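Long-range contacts in uncharacterized protein MJ0754 (Methanocaldococcus jannaschii, PDB 3Q4N), which is of unknown function but adopts a ferritin-like four-helix bundle associated with metal binding at a dinuclear centre: residues L21-R25 and V61-L65; M24-E28 and L115-L120; L30-V34 and L90-L94; I46-I50 and H146-F150. All coordinates share one frame; numbering follows the deposited sequence.

Overall arrangement
Three of the four contacts are made by helix 15-42. Contact 1 and contact 2 start from nearly the same turn, share Met24 and Arg25, and have centres about 10 Å apart; the first packs onto helix 45-68, the second onto helix 102-125. Contact 3 lies further along, its centre about 12 Å from that of contact 2, and the two touch where Leu115 CD2 meets Leu90 CD1 at 4.0 Å. Contact 4 joins helices 45-68 and 130-155, with its centre about 22 Å from that of contact 1, across the chain's centre. Glu28 of contact 2 is hydrogen-bonded to His57, whose ring meets that of His146 in contact 4, through a polar interior that probably holds the dinuclear centre.

Contact 1. Residues L21-R25 and V61-L65; sequences LIEMR and VKYLL
Arg25 reaches Lys62 because its CG lies anti to the backbone N (chi1 169°) and the chain then bends at chi2 (80°), which carries the guanidinium to the side of helix 45-68. There Lys62 CB sits over one face of the guanidinium, toward its rim, 3.4 Å from Arg25 NH1, while Lys62 CD lies 3.5 Å from Arg25 NH2. The two long chains thus pack carbon against planar cation. Beside them the interface is apolar. Val61, beta-branched and compact, places CG1 4.0 Å from Arg25 CB, where the antiparallel segments 21-25 and 61-65 (149° between their axes) come close. One turn back, Leu21 slides past Leu65, with CD1 3.7 Å from Leu65 CD2, and crosses Leu64 at about a right angle, CD1 resting on its CB; Tyr136 of helix 130-155 also touches Leu21. A leucine in place of Arg25 would probably leave the Lys62 methylenes without their flat cover and remove a positive group from beside Asp72. That carboxylate forms a salt bridge with Lys62 NZ and a long, weak ion pair with Arg25 NE, so the two neighbouring cations share one anion, which probably balances their charge.

Contact 2. Residues M24-E28 and L115-L120; sequences MREEE and LDIADL
Glu27 and Glu28 face Asp119 and Asp116 inside the ferritin-like four-helix bundle, where segments 24-28 and 115-120 run antiparallel, 170° between their axes, close to the centre of the chain. Glu27 stretches straight across from its helix, CG anti to the backbone N and the chain extended beyond it, so that OE1 comes 3.0 Å from Asp119 OD2. The two carboxylates meet with their planes turned 78° apart. The next residue, Glu28, bends at chi2 (-73°) and brings OE2 2.8 Å from Asp116 OD2. Both approaches are between acceptors and are not hydrogen bonds. Glu28 has its stronger partner outside, for OE1 is hydrogen-bonded to His57 of helix 45-68 and lies close to Glu54. Acidic side chains suit such an interior because ferritin-like bundles build dinuclear metal centres from carboxylates and histidines; Glu28, next to Glu54 and His57, is the member that probably belongs to such a centre, with Glu27 and Asp119 a neighbouring acidic pair. An alanine in place of Glu27 would probably leave Asp119 without its acidic neighbour and open a gap between the helices beside Phe87. Toward the N-terminal end of segment 24-28 the contact turns apolar: the flexible Met24, bent twice along its chain, crosses Leu120 at about a right angle, its CE methyl 3.7 Å from Leu120 CD2.

Contact 3. Residues L30-V34 and L90-L94; sequences LARDV and LYKKL
Leu90 meets Leu30 first: its CB lies 3.9 Å from Leu30 CD2, and the two leucines cross at about a right angle. Next comes Tyr91, whose CG stands anti to the backbone N (chi1 175°), sending the ring along the flank of helix 15-42. Leu30 CD1 reaches it at the edge, near the ring plane, 3.6 Å from Tyr91 CB. Val34 slides past in the opposite direction and sets CG2 3.6 Å from Tyr91 CD1; Asp33 CB approaches Tyr91 CE1 obliquely. A tyrosine suits this place because its carbon ring packs on aliphatic groups while its OH continues to Thr37, to which it is hydrogen-bonded. Helix 85-98 belongs to the long connection between helices 45-68 and 102-125 of the bundle, and segments 30-34 and 90-94 run roughly the same way, their axes 33° apart. The carboxylate of Asp33 turns away from the tyrosine to other partners: OD2 accepts from Arg32 NH2 with its syn lone pair, a salt bridge, and lies in the guanidinium plane, while OD1 pairs with Lys29. Further on, Leu94 approaches Leu30 and Val34 less closely, its CB 4.5 Å from Val34 CG2, and it also touches Val108 and Ile112 of helix 102-125.

Contact 4. Residues I46-I50 and H146-F150; sequences IFKNI and HMRAF
Ile50 drives its two branches into different parts of the surface offered by helix 130-155. The shorter one, CG2, stands anti to the backbone N and settles over the middle of the His146 ring, 3.5 Å from its centroid and 13° off the normal, a CH-pi contact. The longer one, CD1, enters the hollow formed by Ala149 and Phe150, 4.0 Å from Ala149 CB and over one face of the phenylalanine ring, toward its rim. A beta-branched residue suits the place because one side chain can meet both rings, and the small Ala149 leaves the depth that the methyl needs. One turn earlier Ile46 fills the other flank of this hollow: its CD1 lies 3.5 Å from Phe150 CD2 and 4.1 Å from Ala149 CB, so the two isoleucine tips share the alanine as a floor. Phe150 is in turn the bump of its own helix. Pushed between Ile46, Ile50 and Phe47, it meets the Phe47 ring obliquely, centroids 5.9 Å apart and planes at 43°, while Tyr35 of helix 15-42 joins the aromatic group. His146, whose ring also meets that of His57, probably borders the dinuclear site. Around it, helices 45-68 and 130-155 pack here as antiparallel members of the ferritin-like four-helix bundle.

Contact 1. Residues L21-R25 and V61-L65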
loop_
_atom_site.group_PDB
_atom_site.type_symbol
_atom_site.label_atom_id
_atom_site.label_comp_id
_atom_site.label_asym_id
_atom_site.label_seq_id
_atom_site.Cartn_x
_atom_site.Cartn_y
_atom_site.Cartn_z
ATOM N N LEU B 21 8.040 -12.974 2.299
ATOM C CA LEU B 21 9.449 -13.134 2.615
ATOM C C LEU B 21 10.389 -12.524 1.545
ATOM O O LEU B 21 11.183 -11.635 1.872
ATOM C CB LEU B 21 9.755 -14.613 2.847
ATOM C CG LEU B 21 9.466 -15.252 4.221
ATOM C CD1 LEU B 21 10.364 -16.480 4.424
ATOM C CD2 LEU B 21 9.645 -14.293 5.419
ATOM N N ILE B 22 10.279 -12.977 0.288
ATOM C CA ILE B 22 11.069 -12.415 -0.815
ATOM C C ILE B 22 10.947 -10.894 -0.831
ATOM O O ILE B 22 11.946 -10.172 -0.923
ATOM C CB ILE B 22 10.656 -12.963 -2.215
ATOM C CG1 ILE B 22 11.110 -14.396 -2.414
ATOM C CG2 ILE B 22 11.298 -12.168 -3.315
ATOM C CD1 ILE B 22 9.994 -15.389 -2.452
ATOM N N GLU B 23 9.717 -10.406 -0.731
ATOM C CA GLU B 23 9.457 -8.994 -0.972
ATOM C C GLU B 23 10.024 -8.162 0.158
ATOM O O GLU B 23 10.633 -7.101 -0.072
ATOM C CB GLU B 23 7.960 -8.745 -1.113
ATOM C CG GLU B 23 7.609 -7.646 -2.109
ATOM C CD GLU B 23 6.111 -7.341 -2.122
ATOM O OE1 GLU B 23 5.463 -7.577 -3.185
ATOM O OE2 GLU B 23 5.583 -6.884 -1.064
ATOM N N MET B 24 9.830 -8.673 1.376
ATOM C CA MET B 24 10.275 -8.012 2.573
ATOM C C MET B 24 11.785 -7.979 2.672
ATOM O O MET B 24 12.350 -7.013 3.174
ATOM C CB MET B 24 9.689 -8.704 3.776
ATOM C CG MET B 24 8.239 -8.328 4.052
ATOM S SD MET B 24 7.854 -6.563 4.017
ATOM C CE MET B 24 8.979 -5.822 5.167
ATOM N N ARG B 25 12.436 -9.034 2.191
ATOM C CA ARG B 25 13.897 -9.083 2.142
ATOM C C ARG B 25 14.393 -7.914 1.313
ATOM O O ARG B 25 15.307 -7.198 1.722
ATOM C CB ARG B 25 14.381 -10.403 1.533
ATOM C CG ARG B 25 15.879 -10.464 1.176
ATOM C CD ARG B 25 16.769 -10.732 2.399
ATOM N NE ARG B 25 18.193 -10.822 2.063
ATOM C CZ ARG B 25 19.178 -10.484 2.896
ATOM N NH1 ARG B 25 18.915 -10.036 4.121
ATOM N NH2 ARG B 25 20.438 -10.585 2.507
ATOM N N VAL B 61 15.746 -11.394 8.131
ATOM C CA VAL B 61 14.842 -11.985 7.152
ATOM C C VAL B 61 15.609 -13.064 6.413
ATOM O O VAL B 61 15.084 -14.149 6.162
ATOM C CB VAL B 61 14.259 -10.911 6.175
ATOM C CG1 VAL B 61 13.289 -11.530 5.184
ATOM C CG2 VAL B 61 13.555 -9.824 6.943
ATOM N N LYS B 62 16.861 -12.758 6.084
ATOM C CA LYS B 62 17.781 -13.732 5.530
ATOM C C LYS B 62 17.724 -15.017 6.348
ATOM O O LYS B 62 17.618 -16.090 5.758
ATOM C CB LYS B 62 19.192 -13.157 5.490
ATOM C CG LYS B 62 20.245 -14.145 5.123
ATOM C CD LYS B 62 21.070 -13.654 3.972
ATOM C CE LYS B 62 21.279 -14.795 2.975
ATOM N NZ LYS B 62 22.091 -14.399 1.784
ATOM N N TYR B 63 17.739 -14.895 7.688
ATOM C CA TYR B 63 17.572 -16.038 8.633
ATOM C C TYR B 63 16.423 -17.002 8.281
ATOM O O TYR B 63 16.548 -18.215 8.486
ATOM C CB TYR B 63 17.425 -15.549 10.101
ATOM C CG TYR B 63 17.224 -16.648 11.167
ATOM C CD1 TYR B 63 15.977 -17.293 11.327
ATOM C CD2 TYR B 63 18.280 -17.025 12.032
ATOM C CE1 TYR B 63 15.786 -18.310 12.300
ATOM C CE2 TYR B 63 18.110 -18.035 13.022
ATOM C CZ TYR B 63 16.854 -18.678 13.156
ATOM O OH TYR B 63 16.658 -19.673 14.131
ATOM N N LEU B 64 15.326 -16.453 7.758
ATOM C CA LEU B 64 14.112 -17.227 7.433
ATOM C C LEU B 64 14.129 -17.815 6.037
ATOM O O LEU B 64 13.499 -18.829 5.776
ATOM C CB LEU B 64 12.859 -16.373 7.606
ATOM C CG LEU B 64 12.492 -16.031 9.057
ATOM C CD1 LEU B 64 11.512 -14.879 9.099
ATOM C CD2 LEU B 64 11.919 -17.239 9.800
ATOM N N LEU B 65 14.852 -17.161 5.144
ATOM C CA LEU B 65 15.008 -17.669 3.809
ATOM C C LEU B 65 15.902 -18.875 3.910
ATOM O O LEU B 65 15.725 -19.846 3.184
ATOM C CB LEU B 65 15.628 -16.622 2.883
ATOM C CG LEU B 65 15.055 -15.200 2.752
ATOM C CD1 LEU B 65 15.240 -14.685 1.332
ATOM C CD2 LEU B 65 13.584 -15.133 3.114
#

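Contact 2. Residues M24-E28 and L115-L120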
loop_
_atom_site.group_PDB
_atom_site.type_symbol
_atom_site.label_atom_id
_atom_site.label_comp_id
_atom_site.label_asym_id
_atom_site.label_seq_id
_atom_site.Cartn_x
_atom_site.Cartn_y
_atom_site.Cartn_z
ATOM N N MET B 24 9.830 -8.673 1.376
ATOM C CA MET B 24 10.275 -8.012 2.573
ATOM C C MET B 24 11.785 -7.979 2.672
ATOM O O MET B 24 12.350 -7.013 3.174
ATOM C CB MET B 24 9.689 -8.704 3.776
ATOM C CG MET B 24 8.239 -8.328 4.052
ATOM S SD MET B 24 7.854 -6.563 4.017
ATOM C CE MET B 24 8.979 -5.822 5.167
ATOM N N ARG B 25 12.436 -9.034 2.191
ATOM C CA ARG B 25 13.897 -9.083 2.142
ATOM C C ARG B 25 14.393 -7.914 1.313
ATOM O O ARG B 25 15.307 -7.198 1.722
ATOM C CB ARG B 25 14.381 -10.403 1.533
ATOM C CG ARG B 25 15.879 -10.464 1.176
ATOM C CD ARG B 25 16.769 -10.732 2.399
ATOM N NE ARG B 25 18.193 -10.822 2.063
ATOM C CZ ARG B 25 19.178 -10.484 2.896
ATOM N NH1 ARG B 25 18.915 -10.036 4.121
ATOM N NH2 ARG B 25 20.438 -10.585 2.507
ATOM N N GLU B 26 13.778 -7.705 0.152
ATOM C CA GLU B 26 14.155 -6.561 -0.648
ATOM C C GLU B 26 13.571 -5.240 -0.179
ATOM O O GLU B 26 14.140 -4.183 -0.460
ATOM C CB GLU B 26 13.872 -6.785 -2.119
ATOM C CG GLU B 26 15.142 -6.749 -2.945
ATOM C CD GLU B 26 15.055 -7.560 -4.223
ATOM O OE1 GLU B 26 13.923 -7.943 -4.624
ATOM O OE2 GLU B 26 16.139 -7.799 -4.815
ATOM N N GLU B 27 12.460 -5.284 0.548
ATOM C CA GLU B 27 11.913 -4.043 1.044
ATOM C C GLU B 27 12.882 -3.361 1.996
ATOM O O GLU B 27 13.136 -2.174 1.826
ATOM C CB GLU B 27 10.526 -4.211 1.641
ATOM C CG GLU B 27 9.713 -2.920 1.573
ATOM C CD GLU B 27 8.193 -3.150 1.560
ATOM O OE1 GLU B 27 7.496 -2.616 2.462
ATOM O OE2 GLU B 27 7.690 -3.858 0.650
ATOM N N GLU B 28 13.441 -4.119 2.951
ATOM C CA GLU B 28 14.372 -3.604 3.981
ATOM C C GLU B 28 15.692 -3.127 3.380
ATOM O O GLU B 28 16.382 -2.250 3.919
ATOM C CB GLU B 28 14.652 -4.668 5.041
ATOM C CG GLU B 28 13.409 -5.229 5.759
ATOM C CD GLU B 28 12.741 -4.263 6.782
ATOM O OE1 GLU B 28 13.399 -3.820 7.747
ATOM O OE2 GLU B 28 11.532 -3.951 6.632
ATOM N N LEU B 115 5.366 3.166 4.571
ATOM C CA LEU B 115 5.193 2.054 3.696
ATOM C C LEU B 115 5.702 0.774 4.344
ATOM O O LEU B 115 5.266 -0.324 4.001
ATOM C CB LEU B 115 5.956 2.320 2.415
ATOM C CG LEU B 115 5.668 1.309 1.317
ATOM C CD1 LEU B 115 4.200 0.915 1.290
ATOM C CD2 LEU B 115 6.051 1.917 -0.012
ATOM N N ASP B 116 6.631 0.890 5.276
ATOM C CA ASP B 116 7.173 -0.328 5.824
ATOM C C ASP B 116 6.198 -0.968 6.806
ATOM O O ASP B 116 5.853 -2.135 6.642
ATOM C CB ASP B 116 8.538 -0.105 6.438
ATOM C CG ASP B 116 9.535 -1.184 6.039
ATOM O OD1 ASP B 116 10.636 -0.831 5.543
ATOM O OD2 ASP B 116 9.225 -2.385 6.217
ATOM N N ILE B 117 5.709 -0.211 7.789
ATOM C CA ILE B 117 4.671 -0.717 8.683
ATOM C C ILE B 117 3.393 -1.185 7.932
ATOM O O ILE B 117 2.688 -2.092 8.404
ATOM C CB ILE B 117 4.277 0.325 9.700
ATOM C CG1 ILE B 117 5.511 0.891 10.377
ATOM C CG2 ILE B 117 3.353 -0.266 10.741
ATOM C CD1 ILE B 117 5.258 2.229 11.087
ATOM N N ALA B 118 3.093 -0.572 6.785
ATOM C CA ALA B 118 1.885 -0.907 6.033
ATOM C C ALA B 118 2.002 -2.315 5.461
ATOM O O ALA B 118 1.100 -3.159 5.606
ATOM C CB ALA B 118 1.657 0.102 4.916
ATOM N N ASP B 119 3.138 -2.571 4.826
ATOM C CA ASP B 119 3.332 -3.833 4.144
ATOM C C ASP B 119 3.578 -4.932 5.166
ATOM O O ASP B 119 3.083 -6.042 5.030
ATOM C CB ASP B 119 4.407 -3.679 3.078
ATOM C CG ASP B 119 4.008 -2.627 2.015
ATOM O OD1 ASP B 119 2.878 -2.096 2.098
ATOM O OD2 ASP B 119 4.800 -2.308 1.095
ATOM N N LEU B 120 4.269 -4.589 6.239
ATOM C CA LEU B 120 4.382 -5.483 7.366
ATOM C C LEU B 120 3.012 -5.923 7.836
ATOM O O LEU B 120 2.782 -7.107 7.964
ATOM C CB LEU B 120 5.184 -4.828 8.502
ATOM C CG LEU B 120 6.711 -4.838 8.317
ATOM C CD1 LEU B 120 7.403 -3.955 9.298
ATOM C CD2 LEU B 120 7.300 -6.253 8.405
#

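Contact 3. Residues L30-V34 and L90-L94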
loop_
_atom_site.group_PDB
_atom_site.type_symbol
_atom_site.label_atom_id
_atom_site.label_comp_id
_atom_site.label_asym_id
_atom_site.label_seq_id
_atom_site.Cartn_x
_atom_site.Cartn_y
_atom_site.Cartn_z
ATOM N N LEU B 30 15.850 -1.727 0.338
ATOM C CA LEU B 30 15.496 -0.405 -0.167
ATOM C C LEU B 30 15.764 0.649 0.913
ATOM O O LEU B 30 16.566 1.577 0.720
ATOM C CB LEU B 30 14.033 -0.361 -0.606
ATOM C CG LEU B 30 13.465 1.021 -0.931
ATOM C CD1 LEU B 30 14.331 1.760 -1.964
ATOM C CD2 LEU B 30 12.013 0.915 -1.394
ATOM N N ALA B 31 15.087 0.489 2.044
ATOM C CA ALA B 31 15.281 1.340 3.195
ATOM C C ALA B 31 16.772 1.556 3.439
ATOM O O ALA B 31 17.237 2.684 3.489
ATOM C CB ALA B 31 14.627 0.704 4.406
ATOM N N ARG B 32 17.529 0.472 3.546
ATOM C CA ARG B 32 18.934 0.590 3.846
ATOM C C ARG B 32 19.695 1.387 2.769
ATOM O O ARG B 32 20.404 2.357 3.082
ATOM C CB ARG B 32 19.550 -0.780 4.107
ATOM C CG ARG B 32 20.972 -0.696 4.667
ATOM C CD ARG B 32 21.864 -1.904 4.279
ATOM N NE ARG B 32 21.995 -2.085 2.826
ATOM C CZ ARG B 32 22.467 -3.183 2.236
ATOM N NH1 ARG B 32 22.871 -4.216 2.970
ATOM N NH2 ARG B 32 22.530 -3.254 0.905
ATOM N N ASP B 33 19.528 1.004 1.505
ATOM C CA ASP B 33 20.246 1.661 0.395
ATOM C C ASP B 33 19.868 3.133 0.281
ATOM O O ASP B 33 20.709 3.988 -0.046
ATOM C CB ASP B 33 19.966 0.967 -0.935
ATOM C CG ASP B 33 20.366 -0.497 -0.935
ATOM O OD1 ASP B 33 19.742 -1.259 -1.695
ATOM O OD2 ASP B 33 21.289 -0.895 -0.183
ATOM N N VAL B 34 18.603 3.439 0.558
ATOM C CA VAL B 34 18.205 4.843 0.606
ATOM C C VAL B 34 18.926 5.587 1.734
ATOM O O VAL B 34 19.639 6.558 1.477
ATOM C CB VAL B 34 16.690 5.041 0.668
ATOM C CG1 VAL B 34 16.381 6.512 0.741
ATOM C CG2 VAL B 34 16.048 4.439 -0.567
ATOM N N LEU B 90 11.197 2.288 -7.022
ATOM C CA LEU B 90 10.897 2.923 -5.770
ATOM C C LEU B 90 12.150 3.608 -5.240
ATOM O O LEU B 90 12.075 4.714 -4.740
ATOM C CB LEU B 90 10.323 1.930 -4.769
ATOM C CG LEU B 90 8.960 2.391 -4.250
ATOM C CD1 LEU B 90 8.312 1.362 -3.318
ATOM C CD2 LEU B 90 9.044 3.765 -3.576
ATOM N N TYR B 91 13.299 2.967 -5.403
ATOM C CA TYR B 91 14.549 3.524 -4.931
ATOM C C TYR B 91 14.900 4.844 -5.605
ATOM O O TYR B 91 15.318 5.809 -4.959
ATOM C CB TYR B 91 15.682 2.534 -5.162
ATOM C CG TYR B 91 17.045 3.077 -4.801
ATOM C CD1 TYR B 91 17.509 3.011 -3.501
ATOM C CD2 TYR B 91 17.855 3.663 -5.762
ATOM C CE1 TYR B 91 18.751 3.514 -3.165
ATOM C CE2 TYR B 91 19.096 4.161 -5.447
ATOM C CZ TYR B 91 19.541 4.083 -4.151
ATOM O OH TYR B 91 20.776 4.573 -3.824
ATOM N N LYS B 92 14.754 4.868 -6.916
ATOM C CA LYS B 92 15.144 6.034 -7.693
ATOM C C LYS B 92 14.251 7.236 -7.364
ATOM O O LYS B 92 14.744 8.304 -7.027
ATOM C CB LYS B 92 15.155 5.695 -9.192
ATOM C CG LYS B 92 16.274 4.704 -9.594
ATOM C CD LYS B 92 16.180 4.221 -11.054
ATOM C CE LYS B 92 17.588 3.905 -11.581
ATOM N NZ LYS B 92 17.599 3.447 -12.997
ATOM N N LYS B 93 12.940 7.037 -7.413
ATOM C CA LYS B 93 11.982 8.082 -7.091
ATOM C C LYS B 93 12.290 8.679 -5.705
ATOM O O LYS B 93 12.121 9.887 -5.465
ATOM C CB LYS B 93 10.561 7.495 -7.158
ATOM C CG LYS B 93 9.413 8.498 -7.033
ATOM C CD LYS B 93 8.123 7.788 -6.571
ATOM C CE LYS B 93 7.340 8.609 -5.523
ATOM N NZ LYS B 93 6.457 7.738 -4.677
ATOM N N LEU B 94 12.773 7.834 -4.801
ATOM C CA LEU B 94 12.993 8.260 -3.429
ATOM C C LEU B 94 14.234 9.080 -3.295
ATOM O O LEU B 94 14.167 10.199 -2.798
ATOM C CB LEU B 94 13.005 7.085 -2.465
ATOM C CG LEU B 94 11.569 6.604 -2.272
ATOM C CD1 LEU B 94 11.505 5.352 -1.422
ATOM C CD2 LEU B 94 10.744 7.714 -1.670
#

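Contact 4. Residues I46-I50 and H146-F150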
loop_
_atom_site.group_PDB
_atom_site.type_symbol
_atom_site.label_atom_id
_atom_site.label_comp_id
_atom_site.label_asym_id
_atom_site.label_seq_id
_atom_site.Cartn_x
_atom_site.Cartn_y
_atom_site.Cartn_z
ATOM N N ILE B 46 21.305 10.278 11.835
ATOM C CA ILE B 46 20.135 9.429 11.783
ATOM C C ILE B 46 20.145 8.423 10.617
ATOM O O ILE B 46 19.752 7.253 10.771
ATOM C CB ILE B 46 18.889 10.339 11.726
ATOM C CG1 ILE B 46 17.601 9.524 11.727
ATOM C CG2 ILE B 46 18.982 11.308 10.542
ATOM C CD1 ILE B 46 16.422 10.306 12.179
ATOM N N PHE B 47 20.613 8.879 9.458
ATOM C CA PHE B 47 20.696 8.023 8.288
ATOM C C PHE B 47 21.712 6.921 8.467
ATOM O O PHE B 47 21.448 5.771 8.098
ATOM C CB PHE B 47 20.976 8.851 7.056
ATOM C CG PHE B 47 19.809 9.682 6.647
ATOM C CD1 PHE B 47 18.565 9.084 6.435
ATOM C CD2 PHE B 47 19.933 11.058 6.505
ATOM C CE1 PHE B 47 17.479 9.833 6.070
ATOM C CE2 PHE B 47 18.849 11.820 6.133
ATOM C CZ PHE B 47 17.616 11.204 5.912
ATOM N N LYS B 48 22.857 7.264 9.053
ATOM C CA LYS B 48 23.798 6.246 9.468
ATOM C C LYS B 48 23.081 5.281 10.385
ATOM O O LYS B 48 22.936 4.109 10.052
ATOM C CB LYS B 48 24.995 6.843 10.198
ATOM C CG LYS B 48 25.956 5.782 10.706
ATOM C CD LYS B 48 27.301 6.356 11.084
ATOM C CE LYS B 48 28.370 5.281 10.984
ATOM N NZ LYS B 48 29.649 5.934 10.589
ATOM N N ASN B 49 22.612 5.778 11.529
ATOM C CA ASN B 49 22.115 4.895 12.582
ATOM C C ASN B 49 21.023 3.947 12.090
ATOM O O ASN B 49 21.024 2.758 12.437
ATOM C CB ASN B 49 21.641 5.669 13.811
ATOM C CG ASN B 49 22.642 6.734 14.279
ATOM O OD1 ASN B 49 23.846 6.667 13.995
ATOM N ND2 ASN B 49 22.128 7.744 14.995
ATOM N N ILE B 50 20.123 4.448 11.248
ATOM C CA ILE B 50 18.997 3.644 10.818
ATOM C C ILE B 50 19.363 2.706 9.656
ATOM O O ILE B 50 18.762 1.639 9.490
ATOM C CB ILE B 50 17.757 4.520 10.574
ATOM C CG1 ILE B 50 17.391 5.196 11.888
ATOM C CG2 ILE B 50 16.570 3.693 10.106
ATOM C CD1 ILE B 50 16.354 6.245 11.794
ATOM N N HIS B 146 11.788 4.007 14.007
ATOM C CA HIS B 146 12.333 4.842 12.944
ATOM C C HIS B 146 11.404 6.023 12.624
ATOM O O HIS B 146 11.853 7.170 12.502
ATOM C CB HIS B 146 12.637 4.006 11.700
ATOM C CG HIS B 146 13.596 2.879 11.948
ATOM N ND1 HIS B 146 13.512 1.670 11.291
ATOM C CD2 HIS B 146 14.642 2.770 12.799
ATOM C CE1 HIS B 146 14.471 0.869 11.726
ATOM N NE2 HIS B 146 15.170 1.515 12.637
ATOM N N MET B 147 10.115 5.729 12.491
ATOM C CA MET B 147 9.097 6.747 12.379
ATOM C C MET B 147 9.324 7.868 13.409
ATOM O O MET B 147 9.499 9.041 13.053
ATOM C CB MET B 147 7.746 6.096 12.622
ATOM C CG MET B 147 6.561 6.974 12.350
ATOM S SD MET B 147 6.037 6.816 10.637
ATOM C CE MET B 147 7.048 8.079 9.876
ATOM N N ARG B 148 9.336 7.504 14.685
ATOM C CA ARG B 148 9.502 8.489 15.739
ATOM C C ARG B 148 10.818 9.214 15.581
ATOM O O ARG B 148 10.879 10.437 15.738
ATOM C CB ARG B 148 9.438 7.844 17.112
ATOM C CG ARG B 148 8.142 7.154 17.363
ATOM C CD ARG B 148 8.027 6.714 18.799
ATOM N NE ARG B 148 7.094 5.603 18.876
ATOM C CZ ARG B 148 7.452 4.327 18.880
ATOM N NH1 ARG B 148 8.741 3.992 18.843
ATOM N NH2 ARG B 148 6.515 3.390 18.938
ATOM N N ALA B 149 11.867 8.469 15.261
ATOM C CA ALA B 149 13.163 9.080 15.061
ATOM C C ALA B 149 13.076 10.171 13.982
ATOM O O ALA B 149 13.574 11.293 14.176
ATOM C CB ALA B 149 14.176 8.036 14.686
ATOM N N PHE B 150 12.426 9.848 12.859
ATOM C CA PHE B 150 12.323 10.795 11.757
ATOM C C PHE B 150 11.393 11.915 12.111
ATOM O O PHE B 150 11.708 13.075 11.820
ATOM C CB PHE B 150 11.849 10.154 10.448
ATOM C CG PHE B 150 12.897 9.344 9.751
ATOM C CD1 PHE B 150 12.621 8.043 9.339
ATOM C CD2 PHE B 150 14.157 9.869 9.508
ATOM C CE1 PHE B 150 13.600 7.272 8.693
ATOM C CE2 PHE B 150 15.143 9.114 8.875
ATOM C CZ PHE B 150 14.869 7.815 8.462
#